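Hypothetical 33.3 KDA protein IN ade3-ser2 intergenic region (Saccharomyces cerevisiae, PDB 1ODF) is probably an ATP-dependent kinase of unknown substrate specificity, built on a P-loop fold closely resembling bacterial pantothenate kinase. Local coordinates at residues I49-H54 with I155-G160; G66-D71 with V126-Y131; K91-R96 with V183-K188; E109-I114 with D194-N199. All coordinates share one frame; numbering follows the deposited sequence.

Contact 1: residues I49-H54 with I155-G160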
loop_
_atom_site.group_PDB
_atom_site.type_symbol
_atom_site.label_atom_id
_atom_site.label_comp_id
_atom_site.label_asym_id
_atom_site.label_seq_id
_atom_site.Cartn_x
_atom_site.Cartn_y
_atom_site.Cartn_z
ATOM N N ILE A 49 4.619 -8.614 -5.915
ATOM C CA ILE A 49 5.819 -8.802 -6.721
ATOM C C ILE A 49 5.664 -10.030 -7.626
ATOM O O ILE A 49 6.057 -10.001 -8.801
ATOM C CB ILE A 49 7.081 -8.965 -5.819
ATOM C CG1 ILE A 49 7.439 -7.625 -5.174
ATOM C CG2 ILE A 49 8.262 -9.451 -6.636
ATOM C CD1 ILE A 49 7.877 -6.555 -6.170
ATOM N N GLN A 50 5.091 -11.101 -7.078
ATOM C CA GLN A 50 4.872 -12.315 -7.852
ATOM C C GLN A 50 3.932 -12.039 -9.023
ATOM O O GLN A 50 4.127 -12.543 -10.127
ATOM C CB GLN A 50 4.264 -13.411 -6.976
ATOM C CG GLN A 50 5.224 -14.047 -5.991
ATOM C CD GLN A 50 4.552 -15.129 -5.167
ATOM O OE1 GLN A 50 3.696 -14.843 -4.331
ATOM N NE2 GLN A 50 4.929 -16.378 -5.406
ATOM N N ILE A 51 2.907 -11.236 -8.775
ATOM C CA ILE A 51 1.938 -10.912 -9.810
ATOM C C ILE A 51 2.631 -10.079 -10.895
ATOM O O ILE A 51 2.408 -10.294 -12.093
ATOM C CB ILE A 51 0.729 -10.150 -9.217
ATOM C CG1 ILE A 51 -0.094 -11.106 -8.347
ATOM C CG2 ILE A 51 -0.137 -9.587 -10.317
ATOM C CD1 ILE A 51 -0.503 -12.384 -9.065
ATOM N N TYR A 52 3.480 -9.141 -10.472
ATOM C CA TYR A 52 4.224 -8.307 -11.406
ATOM C C TYR A 52 4.935 -9.234 -12.380
ATOM O O TYR A 52 4.764 -9.127 -13.591
ATOM C CB TYR A 52 5.267 -7.470 -10.664
ATOM C CG TYR A 52 6.115 -6.571 -11.554
ATOM C CD1 TYR A 52 7.496 -6.506 -11.387
ATOM C CD2 TYR A 52 5.532 -5.755 -12.525
ATOM C CE1 TYR A 52 8.282 -5.650 -12.161
ATOM C CE2 TYR A 52 6.307 -4.891 -13.305
ATOM C CZ TYR A 52 7.685 -4.845 -13.115
ATOM O OH TYR A 52 8.467 -3.993 -13.863
ATOM N N ASN A 53 5.724 -10.160 -11.843
ATOM C CA ASN A 53 6.455 -11.097 -12.683
ATOM C C ASN A 53 5.527 -11.930 -13.549
ATOM O O ASN A 53 5.802 -12.154 -14.729
ATOM C CB ASN A 53 7.335 -12.014 -11.829
ATOM C CG ASN A 53 8.490 -11.268 -11.181
ATOM O OD1 ASN A 53 9.133 -10.429 -11.812
ATOM N ND2 ASN A 53 8.763 -11.577 -9.918
ATOM N N HIS A 54 4.430 -12.387 -12.956
ATOM C CA HIS A 54 3.437 -13.191 -13.663
ATOM C C HIS A 54 2.972 -12.461 -14.930
ATOM O O HIS A 54 2.946 -13.037 -16.016
ATOM C CB HIS A 54 2.248 -13.450 -12.730
ATOM C CG HIS A 54 1.137 -14.250 -13.342
ATOM N ND1 HIS A 54 1.248 -15.596 -13.623
ATOM C CD2 HIS A 54 -0.132 -13.903 -13.672
ATOM C CE1 HIS A 54 0.096 -16.044 -14.091
ATOM N NE2 HIS A 54 -0.758 -15.037 -14.131
ATOM N N ILE A 155 -0.761 -1.523 -17.431
ATOM C CA ILE A 155 -1.133 -2.035 -16.119
ATOM C C ILE A 155 -0.186 -1.465 -15.074
ATOM O O ILE A 155 1.030 -1.560 -15.217
ATOM C CB ILE A 155 -1.058 -3.588 -16.063
ATOM C CG1 ILE A 155 -2.118 -4.185 -16.993
ATOM C CG2 ILE A 155 -1.259 -4.086 -14.622
ATOM C CD1 ILE A 155 -2.055 -5.686 -17.104
ATOM N N PHE A 156 -0.744 -0.849 -14.039
ATOM C CA PHE A 156 0.084 -0.300 -12.983
ATOM C C PHE A 156 -0.273 -0.911 -11.640
ATOM O O PHE A 156 -1.397 -0.786 -11.146
ATOM C CB PHE A 156 -0.036 1.223 -12.908
ATOM C CG PHE A 156 0.983 1.842 -12.010
ATOM C CD1 PHE A 156 0.840 1.781 -10.623
ATOM C CD2 PHE A 156 2.142 2.413 -12.541
ATOM C CE1 PHE A 156 1.836 2.273 -9.781
ATOM C CE2 PHE A 156 3.151 2.911 -11.699
ATOM C CZ PHE A 156 2.995 2.839 -10.322
ATOM N N ILE A 157 0.717 -1.566 -11.055
ATOM C CA ILE A 157 0.573 -2.239 -9.779
ATOM C C ILE A 157 1.113 -1.373 -8.653
ATOM O O ILE A 157 2.280 -0.993 -8.663
ATOM C CB ILE A 157 1.339 -3.588 -9.797
ATOM C CG1 ILE A 157 0.821 -4.451 -10.950
ATOM C CG2 ILE A 157 1.183 -4.314 -8.469
ATOM C CD1 ILE A 157 1.538 -5.776 -11.095
ATOM N N LEU A 158 0.252 -1.045 -7.695
ATOM C CA LEU A 158 0.655 -0.250 -6.541
ATOM C C LEU A 158 0.266 -1.044 -5.286
ATOM O O LEU A 158 -0.805 -1.664 -5.245
ATOM C CB LEU A 158 -0.039 1.118 -6.545
ATOM C CG LEU A 158 0.350 2.069 -5.402
ATOM C CD1 LEU A 158 1.826 2.466 -5.534
ATOM C CD2 LEU A 158 -0.544 3.294 -5.428
ATOM N N GLU A 159 1.134 -1.033 -4.276
ATOM C CA GLU A 159 0.863 -1.775 -3.050
ATOM C C GLU A 159 1.289 -1.033 -1.792
ATOM O O GLU A 159 2.302 -0.333 -1.783
ATOM C CB GLU A 159 1.559 -3.136 -3.097
ATOM C CG GLU A 159 3.075 -3.073 -2.963
ATOM C CD GLU A 159 3.551 -3.023 -1.511
ATOM O OE1 GLU A 159 4.727 -2.663 -1.301
ATOM O OE2 GLU A 159 2.769 -3.347 -0.583
ATOM N N GLY A 160 0.495 -1.203 -0.736
ATOM C CA GLY A 160 0.760 -0.575 0.546
ATOM C C GLY A 160 -0.124 -1.199 1.616
ATOM O O GLY A 160 -1.128 -1.853 1.307
#
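Tyr-52 on helix 44-59 and Ile-157 on strand 155-160 bring helix and strand together, their CA atoms lying 7.3 Å apart, the shortest such distance between the two segments. That spacing admits one layer of side chains, and Ile-157 supplies most of it. Its side chain leaves the strand toward the helix. With CG1 anti to the carbonyl carbon and the chain stretched out to its end (chi2 178°), CD1 becomes the leading atom. This methyl meets the helix backbone directly, 3.7 Å from Tyr-52 CA, and it also lies 4.1 Å from Tyr-52 CB. On the neighbouring residue the branch methyl makes the contact: Ile-51 CG2 is 4.2 Å from Ile-157 CD1. One methyl end is thus seated against two consecutive helix residues by apolar contact alone. Tyr-52 takes part chiefly through its base. CG lies anti to the backbone N (chi1 179°), which carries the ring past the isoleucine to meet the ring of Tyr-67 on strand 65-69, the two planes inclined at about 45°. Ile-157 also touches Phe-36 and Tyr-67, on the strands flanking its own, so the layer continues across the sheet. Two residues further along the strand, Glu-159 makes a weak hydrogen bond through OE2 to Ser-45 OG, in the predicted ATP-binding loop. The arrangement is that of a P-loop kinase core: strand 32-37 leads through the phosphate loop into helix 44-59, which packs over strand 155-160 within a beta-alpha-beta crossover ending at strand 65-69.

Contact 2: residues G66-D71 with V126-Y131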
loop_
_atom_site.group_PDB
_atom_site.type_symbol
_atom_site.label_atom_id
_atom_site.label_comp_id
_atom_site.label_asym_id
_atom_site.label_seq_id
_atom_site.Cartn_x
_atom_site.Cartn_y
_atom_site.Cartn_z
ATOM N N GLY A 66 3.798 -1.587 -15.016
ATOM C CA GLY A 66 4.501 -0.809 -14.010
ATOM C C GLY A 66 4.238 -1.332 -12.604
ATOM O O GLY A 66 3.191 -1.925 -12.326
ATOM N N TYR A 67 5.189 -1.113 -11.707
ATOM C CA TYR A 67 5.042 -1.564 -10.330
ATOM C C TYR A 67 5.655 -0.567 -9.366
ATOM O O TYR A 67 6.683 0.046 -9.655
ATOM C CB TYR A 67 5.715 -2.931 -10.138
ATOM C CG TYR A 67 5.691 -3.433 -8.707
ATOM C CD1 TYR A 67 6.528 -2.877 -7.727
ATOM C CD2 TYR A 67 4.795 -4.427 -8.318
ATOM C CE1 TYR A 67 6.462 -3.291 -6.397
ATOM C CE2 TYR A 67 4.722 -4.857 -6.994
ATOM C CZ TYR A 67 5.554 -4.284 -6.037
ATOM O OH TYR A 67 5.469 -4.714 -4.731
ATOM N N ALA A 68 5.018 -0.410 -8.214
ATOM C CA ALA A 68 5.532 0.483 -7.198
ATOM C C ALA A 68 4.912 0.192 -5.839
ATOM O O ALA A 68 3.775 -0.264 -5.742
ATOM C CB ALA A 68 5.268 1.942 -7.588
ATOM N N SER A 69 5.699 0.417 -4.796
ATOM C CA SER A 69 5.223 0.284 -3.430
ATOM C C SER A 69 4.953 1.736 -3.072
ATOM O O SER A 69 5.687 2.626 -3.503
ATOM C CB SER A 69 6.311 -0.261 -2.509
ATOM O OG SER A 69 6.083 0.166 -1.173
ATOM N N ILE A 70 3.901 1.997 -2.316
ATOM C CA ILE A 70 3.630 3.376 -1.944
ATOM C C ILE A 70 4.844 3.976 -1.219
ATOM O O ILE A 70 5.094 5.178 -1.304
ATOM C CB ILE A 70 2.360 3.482 -1.044
ATOM C CG1 ILE A 70 2.054 4.951 -0.733
ATOM C CG2 ILE A 70 2.551 2.680 0.235
ATOM C CD1 ILE A 70 1.666 5.780 -1.953
ATOM N N ASP A 71 5.621 3.144 -0.532
ATOM C CA ASP A 71 6.785 3.658 0.187
ATOM C C ASP A 71 7.914 4.140 -0.725
ATOM O O ASP A 71 8.839 4.818 -0.278
ATOM C CB ASP A 71 7.278 2.626 1.187
ATOM C CG ASP A 71 6.340 2.488 2.371
ATOM O OD1 ASP A 71 6.436 1.477 3.098
ATOM O OD2 ASP A 71 5.505 3.401 2.577
ATOM N N VAL A 126 8.306 7.423 -17.942
ATOM C CA VAL A 126 7.961 8.265 -16.803
ATOM C C VAL A 126 8.880 7.773 -15.701
ATOM O O VAL A 126 9.124 6.572 -15.583
ATOM C CB VAL A 126 6.482 8.090 -16.357
ATOM C CG1 VAL A 126 6.190 6.628 -16.019
ATOM C CG2 VAL A 126 6.199 8.975 -15.154
ATOM N N VAL A 127 9.407 8.691 -14.907
ATOM C CA VAL A 127 10.304 8.297 -13.839
ATOM C C VAL A 127 9.624 8.259 -12.481
ATOM O O VAL A 127 8.974 9.219 -12.066
ATOM C CB VAL A 127 11.529 9.237 -13.766
ATOM C CG1 VAL A 127 12.390 8.884 -12.562
ATOM C CG2 VAL A 127 12.354 9.104 -15.041
ATOM N N LEU A 128 9.771 7.127 -11.802
ATOM C CA LEU A 128 9.210 6.945 -10.468
ATOM C C LEU A 128 10.365 6.838 -9.476
ATOM O O LEU A 128 11.430 6.305 -9.798
ATOM C CB LEU A 128 8.343 5.686 -10.406
ATOM C CG LEU A 128 6.913 5.858 -10.936
ATOM C CD1 LEU A 128 6.920 5.960 -12.461
ATOM C CD2 LEU A 128 6.072 4.681 -10.474
ATOM N N PRO A 129 10.173 7.354 -8.254
ATOM C CA PRO A 129 11.228 7.303 -7.242
ATOM C C PRO A 129 11.462 5.937 -6.618
ATOM O O PRO A 129 10.630 5.030 -6.706
ATOM C CB PRO A 129 10.756 8.315 -6.211
ATOM C CG PRO A 129 9.278 8.125 -6.240
ATOM C CD PRO A 129 8.984 8.051 -7.733
ATOM N N LYS A 130 12.624 5.811 -5.996
ATOM C CA LYS A 130 13.019 4.608 -5.285
ATOM C C LYS A 130 13.559 5.103 -3.952
ATOM O O LYS A 130 14.135 6.189 -3.866
ATOM C CB LYS A 130 14.077 3.829 -6.069
ATOM C CG LYS A 130 13.472 2.917 -7.133
ATOM C CD LYS A 130 12.447 1.950 -6.516
ATOM C CE LYS A 130 11.779 1.071 -7.576
ATOM N NZ LYS A 130 10.656 0.233 -7.029
ATOM N N TYR A 131 13.360 4.324 -2.903
ATOM C CA TYR A 131 13.798 4.749 -1.586
ATOM C C TYR A 131 14.894 3.841 -1.046
ATOM O O TYR A 131 15.023 2.693 -1.466
ATOM C CB TYR A 131 12.592 4.749 -0.637
ATOM C CG TYR A 131 12.777 5.524 0.645
ATOM C CD1 TYR A 131 12.732 6.920 0.654
ATOM C CD2 TYR A 131 12.973 4.864 1.857
ATOM C CE1 TYR A 131 12.872 7.636 1.839
ATOM C CE2 TYR A 131 13.113 5.569 3.045
ATOM C CZ TYR A 131 13.059 6.952 3.030
ATOM O OH TYR A 131 13.164 7.644 4.212
#
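Ala-68 and Leu-128 face each other, both side chains starting out toward the other segment, and the meeting is methyl to methyl: Ala-68 CB lies 4.1 Å from Leu-128 CD2. Leucine does the reaching. CG stands anti to the carbonyl carbon (chi1 -82°), and the second torsion, chi2 73°, turns CD2 to the small alanine. Further along, the partner is a backbone oxygen. Tyr-131 sets its CB 3.8 Å from Asp-71 O, a van der Waals contact, and the same oxygen stands 4.1 Å from Tyr-131 CG, lying oblique to the ring. The tyrosine ring continues beyond this point and makes an edge-to-face contact with Tyr-74. The Asp-71 backbone is steadied from its own side, because Ser-69 OG accepts a hydrogen bond from Asp-71 N at 3.1 Å, moderately bent at 144°, forming an ST turn. The carboxylate of Asp-71 is engaged by a different group, OD2 bonding to His-102 NE2. Lys-130 likewise forms a salt bridge with Asp-72 just after the turn. Together these pairs join the edge strand of the mixed main sheet to a small antiparallel sheet, beside the predicted P-loop, with the side chain of Asp-71 about 4 Å from a bound sulfate.

Contact 3: residues K91-R96 with V183-K188. With SO4 (sulfate ion), chain C.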
loop_
_atom_site.group_PDB
_atom_site.type_symbol
_atom_site.label_atom_id
_atom_site.label_comp_id
_atom_site.label_asym_id
_atom_site.label_seq_id
_atom_site.Cartn_x
_atom_site.Cartn_y
_atom_site.Cartn_z
ATOM N N LYS A 91 3.430 12.564 17.631
ATOM C CA LYS A 91 4.392 11.471 17.654
ATOM C C LYS A 91 4.247 10.491 16.492
ATOM O O LYS A 91 5.217 9.840 16.098
ATOM C CB LYS A 91 4.317 10.726 18.992
ATOM C CG LYS A 91 4.920 11.508 20.158
ATOM C CD LYS A 91 5.157 10.646 21.406
ATOM C CE LYS A 91 3.903 10.467 22.257
ATOM N NZ LYS A 91 2.837 9.701 21.561
ATOM N N LEU A 92 3.045 10.392 15.934
ATOM C CA LEU A 92 2.806 9.483 14.818
ATOM C C LEU A 92 3.437 9.969 13.507
ATOM O O LEU A 92 3.669 9.178 12.586
ATOM C CB LEU A 92 1.301 9.283 14.622
ATOM C CG LEU A 92 0.561 8.660 15.807
ATOM C CD1 LEU A 92 -0.911 8.544 15.477
ATOM C CD2 LEU A 92 1.141 7.294 16.121
ATOM N N LEU A 93 3.727 11.265 13.424
ATOM C CA LEU A 93 4.310 11.820 12.209
ATOM C C LEU A 93 5.817 12.003 12.271
ATOM O O LEU A 93 6.441 12.434 11.294
ATOM C CB LEU A 93 3.635 13.150 11.863
ATOM C CG LEU A 93 2.196 12.991 11.359
ATOM C CD1 LEU A 93 1.602 14.360 11.074
ATOM C CD2 LEU A 93 2.185 12.111 10.091
ATOM N N GLN A 94 6.402 11.681 13.419
ATOM C CA GLN A 94 7.845 11.794 13.583
ATOM C C GLN A 94 8.462 10.598 12.868
ATOM O O GLN A 94 8.228 9.445 13.245
ATOM C CB GLN A 94 8.224 11.774 15.068
ATOM C CG GLN A 94 7.649 12.922 15.887
ATOM C CD GLN A 94 7.964 14.286 15.290
ATOM O OE1 GLN A 94 9.094 14.549 14.869
ATOM N NE2 GLN A 94 6.963 15.166 15.258
ATOM N N GLY A 95 9.237 10.881 11.825
ATOM C CA GLY A 95 9.866 9.822 11.062
ATOM C C GLY A 95 8.931 9.229 10.020
ATOM O O GLY A 95 7.708 9.268 10.175
ATOM N N ARG A 96 9.512 8.683 8.954
ATOM C CA ARG A 96 8.733 8.064 7.888
ATOM C C ARG A 96 7.808 6.996 8.470
ATOM O O ARG A 96 8.083 6.438 9.530
ATOM C CB ARG A 96 9.665 7.412 6.862
ATOM C CG ARG A 96 10.363 6.149 7.367
ATOM C CD ARG A 96 11.158 5.459 6.260
ATOM N NE ARG A 96 11.547 4.100 6.632
ATOM C CZ ARG A 96 12.726 3.757 7.149
ATOM N NH1 ARG A 96 13.666 4.673 7.355
ATOM N NH2 ARG A 96 12.953 2.493 7.479
ATOM N N VAL A 183 -5.723 12.856 14.307
ATOM C CA VAL A 183 -6.472 13.908 13.644
ATOM C C VAL A 183 -5.769 14.361 12.370
ATOM O O VAL A 183 -6.392 14.458 11.312
ATOM C CB VAL A 183 -6.674 15.104 14.595
ATOM C CG1 VAL A 183 -7.208 16.316 13.834
ATOM C CG2 VAL A 183 -7.640 14.700 15.705
ATOM N N ASP A 184 -4.471 14.631 12.468
ATOM C CA ASP A 184 -3.705 15.062 11.305
ATOM C C ASP A 184 -3.509 13.901 10.324
ATOM O O ASP A 184 -3.567 14.087 9.108
ATOM C CB ASP A 184 -2.334 15.604 11.727
ATOM C CG ASP A 184 -2.431 16.851 12.594
ATOM O OD1 ASP A 184 -2.988 17.874 12.128
ATOM O OD2 ASP A 184 -1.946 16.806 13.745
ATOM N N VAL A 185 -3.276 12.704 10.850
ATOM C CA VAL A 185 -3.072 11.546 9.991
ATOM C C VAL A 185 -4.285 11.391 9.083
ATOM O O VAL A 185 -4.144 11.246 7.864
ATOM C CB VAL A 185 -2.860 10.255 10.819
ATOM C CG1 VAL A 185 -2.690 9.053 9.891
ATOM C CG2 VAL A 185 -1.625 10.407 11.698
ATOM N N ASN A 186 -5.468 11.441 9.689
ATOM C CA ASN A 186 -6.730 11.332 8.967
ATOM C C ASN A 186 -6.817 12.383 7.857
ATOM O O ASN A 186 -7.284 12.093 6.761
ATOM C CB ASN A 186 -7.902 11.510 9.939
ATOM C CG ASN A 186 -9.249 11.413 9.253
ATOM O OD1 ASN A 186 -9.642 10.346 8.777
ATOM N ND2 ASN A 186 -9.961 12.529 9.192
ATOM N N ALA A 187 -6.367 13.604 8.142
ATOM C CA ALA A 187 -6.402 14.675 7.145
ATOM C C ALA A 187 -5.445 14.347 6.013
ATOM O O ALA A 187 -5.746 14.569 4.834
ATOM C CB ALA A 187 -6.017 15.998 7.774
ATOM N N LYS A 188 -4.287 13.822 6.390
ATOM C CA LYS A 188 -3.256 13.438 5.440
ATOM C C LYS A 188 -3.714 12.286 4.538
ATOM O O LYS A 188 -3.405 12.263 3.351
ATOM C CB LYS A 188 -1.986 13.031 6.197
ATOM C CG LYS A 188 -1.281 14.176 6.895
ATOM C CD LYS A 188 -0.800 15.203 5.873
ATOM C CE LYS A 188 0.086 16.265 6.499
ATOM N NZ LYS A 188 0.677 17.151 5.451
HETATM S S SO4 C . 9.263 1.215 7.439
HETATM O O1 SO4 C . 9.125 1.993 8.683
HETATM O O2 SO4 C . 9.346 2.137 6.298
HETATM O O3 SO4 C . 10.480 0.384 7.500
HETATM O O4 SO4 C . 8.089 0.339 7.278
#
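Arg-96 NE donates to sulfate O2 over 3.0 Å in an almost straight bond, the N-H...O angle being 171°. A second donor on the same guanidinium works beside it: NH2 reaches sulfate O3 at 3.3 Å, with an angle of 167°. O2 sits at the guanidinium edge, in its plane, and NE and NH2 each donate to a different oxygen. The arginine chain runs extended from CG to NE, carrying its charge well clear of the leucines that precede it. Tyr-74 OH bonds the sulfate as well, while Arg-96 NH1 is taken up by the backbone oxygen of Gly-138, which would limit rotation of the group. With an alanine here, the sulfate is likely to lose both of these donors and Gly-138 O this partner. The contact between the two segments is made by other residues and is apolar. Leu-93 CD1 rests 4.2 Å from Asp-184 CB, the two side chains crossing at about a right angle, and Leu-92 CD1 meets Val-185 CG2 at 4.3 Å. Asp-184 OD2 is hydrogen-bonded to Asn-90 ND2. The sulfate itself probably came from the crystallisation liquor, so no natural ligand can be inferred from it. Chemistry is nonetheless divided along one loop: leucines lean on helix 182-195, while the arginine helps form a site able to hold an anion.

Contact 4: residues E109-I114 with D194-N199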
loop_
_atom_site.group_PDB
_atom_site.type_symbol
_atom_site.label_atom_id
_atom_site.label_comp_id
_atom_site.label_asym_id
_atom_site.label_seq_id
_atom_site.Cartn_x
_atom_site.Cartn_y
_atom_site.Cartn_z
ATOM N N GLU A 109 2.341 14.336 -9.805
ATOM C CA GLU A 109 2.998 14.507 -11.097
ATOM C C GLU A 109 3.074 13.210 -11.889
ATOM O O GLU A 109 2.751 13.179 -13.076
ATOM C CB GLU A 109 4.403 15.071 -10.899
ATOM C CG GLU A 109 4.417 16.444 -10.259
ATOM C CD GLU A 109 5.780 16.828 -9.700
ATOM O OE1 GLU A 109 5.859 17.877 -9.019
ATOM O OE2 GLU A 109 6.766 16.090 -9.936
ATOM N N VAL A 110 3.515 12.142 -11.231
ATOM C CA VAL A 110 3.629 10.842 -11.879
ATOM C C VAL A 110 2.275 10.404 -12.461
ATOM O O VAL A 110 2.193 9.972 -13.615
ATOM C CB VAL A 110 4.164 9.791 -10.874
ATOM C CG1 VAL A 110 3.959 8.383 -11.408
ATOM C CG2 VAL A 110 5.654 10.042 -10.620
ATOM N N LEU A 111 1.219 10.524 -11.665
ATOM C CA LEU A 111 -0.114 10.158 -12.121
ATOM C C LEU A 111 -0.470 11.000 -13.339
ATOM O O LEU A 111 -0.989 10.481 -14.334
ATOM C CB LEU A 111 -1.142 10.388 -11.010
ATOM C CG LEU A 111 -1.630 9.188 -10.191
ATOM C CD1 LEU A 111 -0.852 7.938 -10.532
ATOM C CD2 LEU A 111 -1.494 9.505 -8.710
ATOM N N ASN A 112 -0.184 12.299 -13.247
ATOM C CA ASN A 112 -0.456 13.232 -14.341
ATOM C C ASN A 112 0.203 12.756 -15.617
ATOM O O ASN A 112 -0.439 12.663 -16.664
ATOM C CB ASN A 112 0.075 14.637 -14.023
ATOM C CG ASN A 112 -0.743 15.347 -12.970
ATOM O OD1 ASN A 112 -1.959 15.166 -12.889
ATOM N ND2 ASN A 112 -0.083 16.173 -12.162
ATOM N N THR A 113 1.494 12.472 -15.520
ATOM C CA THR A 113 2.266 12.006 -16.659
ATOM C C THR A 113 1.684 10.710 -17.226
ATOM O O THR A 113 1.556 10.558 -18.443
ATOM C CB THR A 113 3.743 11.775 -16.261
ATOM O OG1 THR A 113 4.318 13.015 -15.819
ATOM C CG2 THR A 113 4.541 11.240 -17.442
ATOM N N ILE A 114 1.321 9.783 -16.344
ATOM C CA ILE A 114 0.760 8.512 -16.781
ATOM C C ILE A 114 -0.545 8.696 -17.544
ATOM O O ILE A 114 -0.724 8.114 -18.611
ATOM C CB ILE A 114 0.554 7.567 -15.586
ATOM C CG1 ILE A 114 1.920 7.119 -15.075
ATOM C CG2 ILE A 114 -0.293 6.364 -15.983
ATOM C CD1 ILE A 114 1.853 6.174 -13.932
ATOM N N ASP A 194 -8.094 10.635 -2.452
ATOM C CA ASP A 194 -8.550 11.544 -3.500
ATOM C C ASP A 194 -7.826 11.324 -4.820
ATOM O O ASP A 194 -8.423 11.361 -5.894
ATOM C CB ASP A 194 -8.330 12.991 -3.052
ATOM C CG ASP A 194 -8.960 13.999 -3.996
ATOM O OD1 ASP A 194 -10.208 14.030 -4.070
ATOM O OD2 ASP A 194 -8.213 14.752 -4.662
ATOM N N LEU A 195 -6.529 11.089 -4.712
ATOM C CA LEU A 195 -5.668 10.874 -5.858
ATOM C C LEU A 195 -5.755 9.464 -6.460
ATOM O O LEU A 195 -5.543 9.283 -7.667
ATOM C CB LEU A 195 -4.234 11.155 -5.422
ATOM C CG LEU A 195 -3.138 11.360 -6.458
ATOM C CD1 LEU A 195 -3.535 12.454 -7.451
ATOM C CD2 LEU A 195 -1.851 11.735 -5.717
ATOM N N LEU A 196 -6.105 8.479 -5.632
ATOM C CA LEU A 196 -6.139 7.092 -6.088
ATOM C C LEU A 196 -7.458 6.310 -6.086
ATOM O O LEU A 196 -8.213 6.369 -7.059
ATOM C CB LEU A 196 -5.074 6.295 -5.312
ATOM C CG LEU A 196 -3.651 6.851 -5.440
ATOM C CD1 LEU A 196 -2.736 6.259 -4.362
ATOM C CD2 LEU A 196 -3.127 6.561 -6.835
ATOM N N TRP A 197 -7.739 5.578 -5.004
ATOM C CA TRP A 197 -8.944 4.745 -4.969
ATOM C C TRP A 197 -10.294 5.453 -4.931
ATOM O O TRP A 197 -11.328 4.806 -5.042
ATOM C CB TRP A 197 -8.845 3.709 -3.842
ATOM C CG TRP A 197 -8.525 4.279 -2.504
ATOM C CD1 TRP A 197 -9.409 4.744 -1.575
ATOM C CD2 TRP A 197 -7.221 4.463 -1.945
ATOM N NE1 TRP A 197 -8.735 5.208 -0.471
ATOM C CE2 TRP A 197 -7.390 5.046 -0.673
ATOM C CE3 TRP A 197 -5.924 4.192 -2.398
ATOM C CZ2 TRP A 197 -6.308 5.364 0.157
ATOM C CZ3 TRP A 197 -4.846 4.510 -1.571
ATOM C CH2 TRP A 197 -5.049 5.089 -0.307
ATOM N N ARG A 198 -10.286 6.775 -4.786
ATOM C CA ARG A 198 -11.524 7.554 -4.799
ATOM C C ARG A 198 -11.471 8.468 -6.024
ATOM O O ARG A 198 -12.364 9.282 -6.244
ATOM C CB ARG A 198 -11.672 8.396 -3.522
ATOM C CG ARG A 198 -11.826 7.574 -2.258
ATOM C CD ARG A 198 -13.193 6.932 -2.174
ATOM N NE ARG A 198 -14.192 7.861 -1.650
ATOM C CZ ARG A 198 -15.467 7.879 -2.027
ATOM N NH1 ARG A 198 -15.906 7.017 -2.941
ATOM N NH2 ARG A 198 -16.303 8.763 -1.492
ATOM N N ASN A 199 -10.408 8.342 -6.810
ATOM C CA ASN A 199 -10.263 9.137 -8.018
ATOM C C ASN A 199 -11.096 8.450 -9.112
ATOM O O ASN A 199 -10.820 7.316 -9.502
ATOM C CB ASN A 199 -8.785 9.223 -8.410
ATOM C CG ASN A 199 -8.561 9.968 -9.717
ATOM O OD1 ASN A 199 -7.424 10.206 -10.120
ATOM N ND2 ASN A 199 -9.637 10.323 -10.388
#
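In this P-loop kinase fold, helix 104-114 packs against the C-terminal end of helix 182-195 and the type I beta turn that follows it, where Leu-111 is met by Leu-195 and Leu-196. Leu-111 reaches across with a single methyl, CD2, which touches both partners. Toward Leu-195 the two side chains cross obliquely, and Leu-111 CD2 is modelled 3.3 Å from Leu-195 CG, a closeness that is itself doubtful, being tighter than a normal carbon contact. Both torsions of Leu-111 (chi1 -101°, chi2 7°) are also off the usual positions, so the exact placing of its methyls is uncertain although the burial of the pair is not. The other approach is ordinary: Leu-196 CD2 lies 3.9 Å from Leu-111 CD2. Leu-196 does so from the point where the chain leaves the helix. It is the first residue to depart from helical backbone angles, and it starts the turn, closed by Asn-199 N on Leu-196 O at 3.0 Å. Leu-195, still helical, also touches Leu-107 and Gln-108, lengthening the contact along helix 104-114. After the turn has begun, Trp-197 NE1 bonds to Asn-166 OD1. Val-110, next to Leu-111, leans on Leu-128 of the small antiparallel sheet, so this helix is packed between two parts of the fold. Within it, Glu-109 O accepts from both Thr-113 N and Thr-113 OG1, the hydroxyl at 3.2 Å sitting above the carbonyl plane.

Contacts 1 and 2 lie 11 Å apart, centre to centre, and share the main sheet, where strands 155-160 and 65-69 are parallel neighbours joined through Gly-66. Contact 4 is 13 Å from contact 2, and helix 104-114 leads along the chain into strand 125-132; Leu-158 also packs on Leu-196, tying contact 4 to contact 1. Contact 3 is the most distant, 27 Å from contact 1, yet it uses helix 182-195 as contact 4 does. All four first segments precede all four second ones; contact 2 lies within the span of contact 1, and every other pair crosses. The kinase core is thereby interlocked with its surrounding elements.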